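Local coordinates for hypothetical protein Atu2684 (Agrobacterium tumefaciens, PDB 2AXO) that is of unknown function but belongs to the DUF1223 family of the thioredoxin clan and carries a disulfide between two cysteines close in sequence, at residues D61-L64 / R65-Q69. Sequence-based numbering, arbitrary orientation.
Sequences DEAL and RKMIQ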
loop_
_atom_site.group_PDB
_atom_site.type_symbol
_atom_site.label_atom_id
_atom_site.label_comp_id
_atom_site.label_asym_id
_atom_site.label_seq_id
_atom_site.Cartn_x
_atom_site.Cartn_y
_atom_site.Cartn_z
ATOM N N ASP A 61 -17.760 7.049 -3.363
ATOM C CA ASP A 61 -18.629 5.909 -3.131
ATOM C C ASP A 61 -20.009 6.220 -3.684
ATOM O O ASP A 61 -20.663 5.356 -4.263
ATOM C CB ASP A 61 -18.734 5.603 -1.638
ATOM C CG ASP A 61 -17.394 5.259 -1.019
ATOM O OD1 ASP A 61 -16.614 4.529 -1.667
ATOM O OD2 ASP A 61 -17.135 5.706 0.119
ATOM N N GLU A 62 -20.448 7.462 -3.493
ATOM C CA GLU A 62 -21.754 7.898 -3.981
ATOM C C GLU A 62 -21.735 7.897 -5.504
ATOM O O GLU A 62 -22.683 7.448 -6.149
ATOM C CB GLU A 62 -22.074 9.312 -3.476
ATOM C CG GLU A 62 -23.378 9.887 -4.029
ATOM C CD GLU A 62 -23.524 11.385 -3.783
ATOM O OE1 GLU A 62 -23.562 11.802 -2.605
ATOM O OE2 GLU A 62 -23.598 12.145 -4.774
ATOM N N ALA A 63 -20.645 8.405 -6.071
ATOM C CA ALA A 63 -20.490 8.460 -7.515
ATOM C C ALA A 63 -20.704 7.072 -8.103
ATOM O O ALA A 63 -21.495 6.889 -9.032
ATOM C CB ALA A 63 -19.095 8.969 -7.872
ATOM N N LEU A 64 -19.998 6.089 -7.553
ATOM C CA LEU A 64 -20.113 4.718 -8.044
ATOM C C LEU A 64 -21.533 4.178 -7.907
ATOM O O LEU A 64 -22.056 3.544 -8.826
ATOM C CB LEU A 64 -19.148 3.798 -7.293
ATOM C CG LEU A 64 -19.084 2.343 -7.775
ATOM C CD1 LEU A 64 -18.488 2.275 -9.185
ATOM C CD2 LEU A 64 -18.227 1.542 -6.808
ATOM N N ARG A 65 -22.149 4.424 -6.759
ATOM C CA ARG A 65 -23.503 3.949 -6.523
ATOM C C ARG A 65 -24.450 4.452 -7.609
ATOM O O ARG A 65 -25.321 3.713 -8.075
ATOM C CB ARG A 65 -23.978 4.402 -5.141
ATOM C CG ARG A 65 -25.356 3.896 -4.758
ATOM C CD ARG A 65 -25.652 4.200 -3.297
ATOM N NE ARG A 65 -25.335 5.588 -2.972
ATOM C CZ ARG A 65 -25.541 6.148 -1.784
ATOM N NH1 ARG A 65 -26.069 5.438 -0.791
ATOM N NH2 ARG A 65 -25.218 7.421 -1.592
ATOM N N LYS A 66 -24.263 5.709 -8.017
ATOM C CA LYS A 66 -25.096 6.325 -9.053
ATOM C C LYS A 66 -24.880 5.689 -10.425
ATOM O O LYS A 66 -25.829 5.495 -11.181
ATOM C CB LYS A 66 -24.824 7.835 -9.119
ATOM C CG LYS A 66 -25.360 8.579 -7.896
ATOM C CD LYS A 66 -25.293 10.096 -8.024
ATOM C CE LYS A 66 -23.866 10.606 -8.010
ATOM N NZ LYS A 66 -23.807 12.084 -7.773
HETATM N N MSE A 67 -23.628 5.368 -10.736
HETATM C CA MSE A 67 -23.312 4.735 -12.000
HETATM C C MSE A 67 -23.844 3.302 -12.018
HETATM O O MSE A 67 -24.354 2.834 -13.034
HETATM C CB MSE A 67 -21.801 4.768 -12.229
HETATM C CG MSE A 67 -21.244 6.180 -12.402
HETATM SE SE MSE A 67 -19.333 6.165 -12.765
HETATM C CE MSE A 67 -18.716 5.854 -10.977
ATOM N N ILE A 68 -23.730 2.606 -10.888
ATOM C CA ILE A 68 -24.232 1.236 -10.778
ATOM C C ILE A 68 -25.756 1.258 -10.909
ATOM O O ILE A 68 -26.352 0.369 -11.523
ATOM C CB ILE A 68 -23.848 0.599 -9.406
ATOM C CG1 ILE A 68 -22.354 0.248 -9.398
ATOM C CG2 ILE A 68 -24.678 -0.664 -9.146
ATOM C CD1 ILE A 68 -21.847 -0.210 -8.051
ATOM N N GLN A 69 -26.391 2.274 -10.329
ATOM C CA GLN A 69 -27.842 2.380 -10.412
ATOM C C GLN A 69 -28.260 2.589 -11.862
ATOM O O GLN A 69 -29.259 2.033 -12.313
ATOM C CB GLN A 69 -28.362 3.541 -9.552
ATOM C CG GLN A 69 -29.886 3.670 -9.591
ATOM C CD GLN A 69 -30.414 4.705 -8.616
ATOM O OE1 GLN A 69 -30.160 4.625 -7.416
ATOM N NE2 GLN A 69 -31.159 5.679 -9.128
#
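Leu64 meets Met67 and Ile68 one turn on in helix 58-70, while Glu62 pairs with Lys66 on its outer side. With CG of Leu64 anti to the backbone N (chi1 -176°), the isobutyl fork lies beside the next turn: CG packs on Ile68 CD1 at 3.8 Å, and the CD1 branch reaches Met67 CE at 4.0 Å. The side chains of Leu64 and Met67, the latter a selenomethionine, lie roughly at right angles. A bend at the last torsion of Met67 (chi3 -78°) folds its methyl back over the preceding turn, bringing CE 3.4 Å from Leu64 CA and within looser reach of Ala63 CB. On the exposed side, Glu62 OE2 receives Lys66 NZ at 3.0 Å on its anti lone pair, in a salt bridge. Lys66 CG passes 3.4 Å from the carbonyl O of Glu62. Arg65 curls back alongside Glu62, and the edge of its guanidinium lies against the aliphatic CG, with NH2 3.9 Å away; the charged atoms do not touch, though the opposite charges probably still attract at this range. Four successive i to i+4 backbone bonds run beneath these side chains, including Ile68 N to Leu64 O at 2.8 Å, with an N-H...O angle of 163°. Leu64 and Met67 lean on strand 45-50, Met67 also meets helix 131-143, and Arg65 and Ile68 touch Trp200. The result is an amphipathic helix, the crossover of the beta-alpha-beta unit 45-50, 58-70, 74-79, consistent with a thioredoxin-like fold.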